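Local coordinates for transcriptional activator, putative (Pyrococcus furiosus, PDB 1RTW), which is of unknown function but belongs to the all-helical TENA/THI-4/PQQC family and carries the name of a putative transcriptional activator, at residues Glu129-Tyr133 with Trp156-Gly162; Phe36-Leu40 with Tyr149-Ile153. All coordinates share one frame; numbering follows the deposited sequence.

Contact 1: residues Glu129-Tyr133 with Trp156-Gly162; sequences EKAYY and WSSQEFG
The carbonyl oxygen of Trp156 is met by two carbons of one residue, Tyr133. Tyr133 CA stands 3.5 Å from Trp156 O in an almost straight CA-H...O contact, with an angle of 170° at the hydrogen, and Tyr133 CD1 brings the ring edge to 3.2 Å from Trp156 O, in the plane of the ring. With CG anti to the backbone nitrogen (chi1 179°), the Tyr133 ring reaches along the turn that joins two successive helices and lies over Gly162. There Gly162 CA makes a CH-pi contact, 3.8 Å from the ring centroid and 23° off the normal. The case illustrates a direct meeting of ring and helix backbone: Gly162 presents its CA to the aromatic face with no side chain between.

Tyr132 directs its CD1/CE1 edge onto the indole of Trp156 in a T-shaped pair: Tyr132 CD1 is 3.6 Å from Trp156 CE2, and the centroids of the Tyr132 ring and the six-membered ring of Trp156 are 4.8 Å apart. The edge of the Phe161 ring meets Tyr133 CB and the main chain of helix 118-142, where Phe161 CE2 approaches Glu129 O at 3.6 Å, while one face receives Trp156 CD1. Ser158 is the N-cap of helix 159-176, its OG accepting from Phe161 N across 3.2 Å and also hydrogen-bonded to His155 O.

Neighbouring helices complete the surroundings. Helix 66-89 supplies Glu79, which accepts from Trp156 NE1, and Tyr75, which packs on Phe161; Asp43 of helix 33-60 touches both Tyr132 and Trp156. Further along helix 159-176, Tyr164 is hydrogen-bonded to Glu129 OE2, and Val165 lies against Tyr133. Helix 118-142 runs beside the junction of helices 150-157 and 159-176.

Contact 2: residues Phe36-Leu40 with Tyr149-Ile153; sequences FEKWL and YQEFI
Different chi1 settings bring Phe36 and Tyr149 face to face: CG of Phe36 is anti to its own nitrogen (chi1 177°), whereas CG of Tyr149 is anti to the carbonyl carbon (chi1 -42°). The two side chains, one from each backbone, slide past each other in opposite directions and overlap ring on ring, with centroids 3.7 Å apart and planes only 12° from parallel. The overlap is large, with a small lateral shift: Tyr149 CE1 lies over the centre of the Phe36 ring, and the nearest carbons, Phe36 CZ and Tyr149 CD1, are 3.4 Å apart.

Phe152, three residues later, changes the geometry. The rim of Phe36 is directed at its face, CZ of Phe36 standing 4.1 Å from CE2 of Phe152, and Trp39 adds an offset edge-to-face contact in which Trp39 CH2 comes within 3.9 Å of Phe152 CD1. Together Phe36, Trp39, Tyr149 and Phe152 form an aromatic cluster in which a parallel stack and two edge-to-face pairs coexist, joining the early part of the long helix 33-60 to the start of the short helix 150-157 in this all-helical fold. Leu40 adds its CD1 methyl, 3.8 Å from Phe152 CZ, with the two side chains crossing at about a right angle.

Tyr149 occupies the N-cap position of helix 150-157, and its carbonyl oxygen receives weak bonds from the backbone nitrogens of Phe152 and Ile153. Helix 66-89 adds Phe83, edge-to-face with Phe152 and touching Leu40, while Met26 of helix 21-28 rests on Tyr149.

In the fold
The centres of contacts 1 and 2 lie 15 Å apart, and helix 150-157 serves both, its start in contact 2 and its end in contact 1. Along the chain the segments alternate: 36-40, 129-133, 149-153, then 156-162. The two sites also meet directly. Tyr132 OH and Trp39 NE1 are 3.1 Å apart, probably hydrogen-bonded, and Trp156 CZ3 packs 3.8 Å from Trp39 CH2. Trp39 of helix 33-60 therefore bridges the two aromatic groups. Helix 150-157 meets helix 33-60 near its start and helix 118-142 near its end, which brings segments far apart in sequence together in the helical fold.

Contact 1: residues Glu129-Tyr133 with Trp156-Gly162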
loop_
_atom_site.group_PDB
_atom_site.type_symbol
_atom_site.label_atom_id
_atom_site.label_comp_id
_atom_site.label_asym_id
_atom_site.label_seq_id
_atom_site.Cartn_x
_atom_site.Cartn_y
_atom_site.Cartn_z
ATOM N N GLU B 129 -10.500 3.458 19.601
ATOM C CA GLU B 129 -11.627 2.742 20.198
ATOM C C GLU B 129 -11.735 3.014 21.685
ATOM O O GLU B 129 -12.819 3.258 22.195
ATOM C CB GLU B 129 -11.522 1.229 19.938
ATOM C CG GLU B 129 -11.348 0.834 18.465
ATOM C CD GLU B 129 -12.530 1.225 17.583
ATOM O OE1 GLU B 129 -13.049 2.331 17.751
ATOM O OE2 GLU B 129 -12.927 0.451 16.689
ATOM N N LYS B 130 -10.593 2.983 22.365
ATOM C CA LYS B 130 -10.536 3.219 23.797
ATOM C C LYS B 130 -10.972 4.648 24.126
ATOM O O LYS B 130 -11.661 4.885 25.125
ATOM C CB LYS B 130 -9.121 2.936 24.302
ATOM C CG LYS B 130 -8.877 3.248 25.759
ATOM C CD LYS B 130 -9.665 2.348 26.678
ATOM C CE LYS B 130 -9.303 2.621 28.122
ATOM N NZ LYS B 130 -10.187 1.867 29.042
ATOM N N ALA B 131 -10.606 5.593 23.265
ATOM C CA ALA B 131 -10.987 6.986 23.463
ATOM C C ALA B 131 -12.505 7.145 23.445
ATOM O O ALA B 131 -13.076 7.798 24.322
ATOM C CB ALA B 131 -10.373 7.855 22.395
ATOM N N TYR B 132 -13.160 6.535 22.456
ATOM C CA TYR B 132 -14.609 6.647 22.339
ATOM C C TYR B 132 -15.351 5.896 23.428
ATOM O O TYR B 132 -16.422 6.327 23.873
ATOM C CB TYR B 132 -15.078 6.208 20.953
ATOM C CG TYR B 132 -15.578 7.358 20.119
ATOM C CD1 TYR B 132 -16.674 7.208 19.279
ATOM C CD2 TYR B 132 -14.975 8.615 20.201
ATOM C CE1 TYR B 132 -17.169 8.290 18.537
ATOM C CE2 TYR B 132 -15.464 9.701 19.468
ATOM C CZ TYR B 132 -16.558 9.534 18.637
ATOM O OH TYR B 132 -17.029 10.610 17.906
ATOM N N TYR B 133 -14.766 4.788 23.874
ATOM C CA TYR B 133 -15.368 3.994 24.935
ATOM C C TYR B 133 -15.435 4.844 26.202
ATOM O O TYR B 133 -16.483 4.934 26.837
ATOM C CB TYR B 133 -14.562 2.717 25.178
ATOM C CG TYR B 133 -15.101 1.838 26.290
ATOM C CD1 TYR B 133 -16.451 1.505 26.357
ATOM C CD2 TYR B 133 -14.253 1.348 27.281
ATOM C CE1 TYR B 133 -16.947 0.706 27.388
ATOM C CE2 TYR B 133 -14.729 0.549 28.317
ATOM C CZ TYR B 133 -16.075 0.227 28.369
ATOM O OH TYR B 133 -16.538 -0.584 29.390
ATOM N N TRP B 156 -21.481 2.982 22.114
ATOM C CA TRP B 156 -20.086 3.148 22.500
ATOM C C TRP B 156 -19.755 2.930 23.974
ATOM O O TRP B 156 -18.580 2.778 24.332
ATOM C CB TRP B 156 -19.552 4.486 22.006
ATOM C CG TRP B 156 -19.308 4.479 20.539
ATOM C CD1 TRP B 156 -18.548 3.585 19.837
ATOM C CD2 TRP B 156 -19.805 5.411 19.587
ATOM N NE1 TRP B 156 -18.542 3.905 18.504
ATOM C CE2 TRP B 156 -19.319 5.029 18.320
ATOM C CE3 TRP B 156 -20.629 6.540 19.673
ATOM C CZ2 TRP B 156 -19.606 5.732 17.156
ATOM C CZ3 TRP B 156 -20.918 7.241 18.524
ATOM C CH2 TRP B 156 -20.414 6.833 17.276
ATOM N N SER B 157 -20.784 2.906 24.816
ATOM C CA SER B 157 -20.599 2.687 26.248
ATOM C C SER B 157 -21.040 1.281 26.663
ATOM O O SER B 157 -20.815 0.868 27.801
ATOM C CB SER B 157 -21.381 3.728 27.055
ATOM O OG SER B 157 -22.782 3.543 26.917
ATOM N N SER B 158 -21.642 0.543 25.731
ATOM C CA SER B 158 -22.130 -0.809 26.013
ATOM C C SER B 158 -21.049 -1.790 26.461
ATOM O O SER B 158 -19.862 -1.598 26.193
ATOM C CB SER B 158 -22.859 -1.386 24.795
ATOM O OG SER B 158 -21.953 -1.731 23.756
ATOM N N GLN B 159 -21.485 -2.849 27.139
ATOM C CA GLN B 159 -20.588 -3.894 27.623
ATOM C C GLN B 159 -19.940 -4.574 26.421
ATOM O O GLN B 159 -18.772 -4.947 26.464
ATOM C CB GLN B 159 -21.372 -4.925 28.448
ATOM C CG GLN B 159 -20.522 -6.018 29.105
ATOM C CD GLN B 159 -19.625 -5.501 30.222
ATOM O OE1 GLN B 159 -19.653 -4.318 30.571
ATOM N NE2 GLN B 159 -18.828 -6.395 30.795
ATOM N N GLU B 160 -20.707 -4.700 25.344
ATOM C CA GLU B 160 -20.235 -5.325 24.118
ATOM C C GLU B 160 -19.050 -4.564 23.533
ATOM O O GLU B 160 -18.043 -5.167 23.169
ATOM C CB GLU B 160 -21.372 -5.393 23.100
ATOM C CG GLU B 160 -21.035 -6.175 21.845
ATOM C CD GLU B 160 -22.222 -6.331 20.913
ATOM O OE1 GLU B 160 -22.929 -5.331 20.661
ATOM O OE2 GLU B 160 -22.441 -7.460 20.425
ATOM N N PHE B 161 -19.174 -3.244 23.443
ATOM C CA PHE B 161 -18.093 -2.424 22.912
ATOM C C PHE B 161 -16.886 -2.479 23.845
ATOM O O PHE B 161 -15.752 -2.564 23.389
ATOM C CB PHE B 161 -18.537 -0.974 22.722
ATOM C CG PHE B 161 -17.616 -0.177 21.851
ATOM C CD1 PHE B 161 -17.700 -0.282 20.471
ATOM C CD2 PHE B 161 -16.658 0.663 22.404
ATOM C CE1 PHE B 161 -16.842 0.437 19.644
ATOM C CE2 PHE B 161 -15.794 1.389 21.592
ATOM C CZ PHE B 161 -15.883 1.277 20.201
ATOM N N GLY B 162 -17.145 -2.448 25.150
ATOM C CA GLY B 162 -16.080 -2.506 26.130
ATOM C C GLY B 162 -15.301 -3.806 26.047
ATOM O O GLY B 162 -14.106 -3.849 26.343
#

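Contact 2: residues Phe36-Leu40 with Tyr149-Ile153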
loop_
_atom_site.group_PDB
_atom_site.type_symbol
_atom_site.label_atom_id
_atom_site.label_comp_id
_atom_site.label_asym_id
_atom_site.label_seq_id
_atom_site.Cartn_x
_atom_site.Cartn_y
_atom_site.Cartn_z
ATOM N N PHE B 36 -25.004 18.873 16.938
ATOM C CA PHE B 36 -25.068 17.428 16.803
ATOM C C PHE B 36 -25.022 17.036 15.329
ATOM O O PHE B 36 -24.370 16.052 14.965
ATOM C CB PHE B 36 -26.341 16.853 17.438
ATOM C CG PHE B 36 -26.481 15.377 17.247
ATOM C CD1 PHE B 36 -25.780 14.490 18.063
ATOM C CD2 PHE B 36 -27.246 14.868 16.199
ATOM C CE1 PHE B 36 -25.830 13.123 17.832
ATOM C CE2 PHE B 36 -27.300 13.497 15.958
ATOM C CZ PHE B 36 -26.587 12.625 16.778
ATOM N N GLU B 37 -25.719 17.794 14.485
ATOM C CA GLU B 37 -25.745 17.499 13.058
ATOM C C GLU B 37 -24.353 17.566 12.448
ATOM O O GLU B 37 -23.962 16.682 11.684
ATOM C CB GLU B 37 -26.696 18.437 12.318
ATOM C CG GLU B 37 -26.692 18.227 10.807
ATOM C CD GLU B 37 -27.856 18.912 10.079
ATOM O OE1 GLU B 37 -28.953 19.064 10.670
ATOM O OE2 GLU B 37 -27.675 19.270 8.895
ATOM N N LYS B 38 -23.605 18.605 12.796
ATOM C CA LYS B 38 -22.255 18.779 12.283
ATOM C C LYS B 38 -21.363 17.623 12.742
ATOM O O LYS B 38 -20.568 17.102 11.964
ATOM C CB LYS B 38 -21.683 20.130 12.733
ATOM C CG LYS B 38 -20.356 20.486 12.087
ATOM C CD LYS B 38 -20.088 21.973 12.168
ATOM C CE LYS B 38 -21.055 22.762 11.297
ATOM N NZ LYS B 38 -20.901 22.400 9.856
ATOM N N TRP B 39 -21.513 17.206 13.997
ATOM C CA TRP B 39 -20.725 16.095 14.508
ATOM C C TRP B 39 -21.077 14.815 13.759
ATOM O O TRP B 39 -20.198 14.038 13.415
ATOM C CB TRP B 39 -20.942 15.881 16.013
ATOM C CG TRP B 39 -20.345 14.571 16.483
ATOM C CD1 TRP B 39 -19.035 14.329 16.790
ATOM C CD2 TRP B 39 -21.020 13.307 16.590
ATOM N NE1 TRP B 39 -18.851 12.997 17.066
ATOM C CE2 TRP B 39 -20.051 12.346 16.950
ATOM C CE3 TRP B 39 -22.349 12.894 16.408
ATOM C CZ2 TRP B 39 -20.369 10.987 17.129
ATOM C CZ3 TRP B 39 -22.664 11.541 16.587
ATOM C CH2 TRP B 39 -21.677 10.607 16.944
ATOM N N LEU B 40 -22.370 14.617 13.512
ATOM C CA LEU B 40 -22.881 13.439 12.823
ATOM C C LEU B 40 -22.296 13.287 11.419
ATOM O O LEU B 40 -21.730 12.246 11.091
ATOM C CB LEU B 40 -24.408 13.510 12.745
ATOM C CG LEU B 40 -25.155 12.245 12.337
ATOM C CD1 LEU B 40 -25.227 11.295 13.513
ATOM C CD2 LEU B 40 -26.542 12.599 11.872
ATOM N N TYR B 149 -30.275 11.073 21.610
ATOM C CA TYR B 149 -29.200 10.370 20.914
ATOM C C TYR B 149 -28.727 9.195 21.747
ATOM O O TYR B 149 -27.553 8.822 21.705
ATOM C CB TYR B 149 -28.032 11.327 20.664
ATOM C CG TYR B 149 -28.482 12.687 20.207
ATOM C CD1 TYR B 149 -29.126 12.851 18.981
ATOM C CD2 TYR B 149 -28.305 13.808 21.014
ATOM C CE1 TYR B 149 -29.587 14.096 18.571
ATOM C CE2 TYR B 149 -28.764 15.062 20.611
ATOM C CZ TYR B 149 -29.404 15.193 19.389
ATOM O OH TYR B 149 -29.886 16.412 18.987
ATOM N N GLN B 150 -29.660 8.596 22.480
ATOM C CA GLN B 150 -29.362 7.459 23.338
ATOM C C GLN B 150 -28.710 6.294 22.584
ATOM O O GLN B 150 -27.839 5.610 23.128
ATOM C CB GLN B 150 -30.641 6.996 24.036
ATOM C CG GLN B 150 -30.408 6.033 25.175
ATOM C CD GLN B 150 -29.602 6.642 26.290
ATOM O OE1 GLN B 150 -29.810 7.798 26.664
ATOM N NE2 GLN B 150 -28.679 5.865 26.842
ATOM N N GLU B 151 -29.105 6.097 21.329
ATOM C CA GLU B 151 -28.558 5.015 20.504
ATOM C C GLU B 151 -27.029 5.050 20.494
ATOM O O GLU B 151 -26.377 4.036 20.757
ATOM C CB GLU B 151 -29.075 5.106 19.062
ATOM C CG GLU B 151 -30.584 5.273 18.930
ATOM C CD GLU B 151 -30.982 6.668 18.468
ATOM O OE1 GLU B 151 -30.666 7.652 19.180
ATOM O OE2 GLU B 151 -31.611 6.774 17.387
ATOM N N PHE B 152 -26.473 6.227 20.205
ATOM C CA PHE B 152 -25.021 6.429 20.161
ATOM C C PHE B 152 -24.362 6.278 21.522
ATOM O O PHE B 152 -23.289 5.682 21.633
ATOM C CB PHE B 152 -24.688 7.809 19.596
ATOM C CG PHE B 152 -25.176 8.010 18.205
ATOM C CD1 PHE B 152 -24.355 7.736 17.127
ATOM C CD2 PHE B 152 -26.474 8.432 17.970
ATOM C CE1 PHE B 152 -24.818 7.874 15.834
ATOM C CE2 PHE B 152 -26.951 8.575 16.684
ATOM C CZ PHE B 152 -26.123 8.295 15.608
ATOM N N ILE B 153 -25.001 6.828 22.550
ATOM C CA ILE B 153 -24.478 6.752 23.900
ATOM C C ILE B 153 -24.363 5.295 24.331
ATOM O O ILE B 153 -23.345 4.889 24.885
ATOM C CB ILE B 153 -25.381 7.495 24.890
ATOM C CG1 ILE B 153 -25.554 8.939 24.446
ATOM C CG2 ILE B 153 -24.760 7.481 26.279
ATOM C CD1 ILE B 153 -26.558 9.699 25.262
#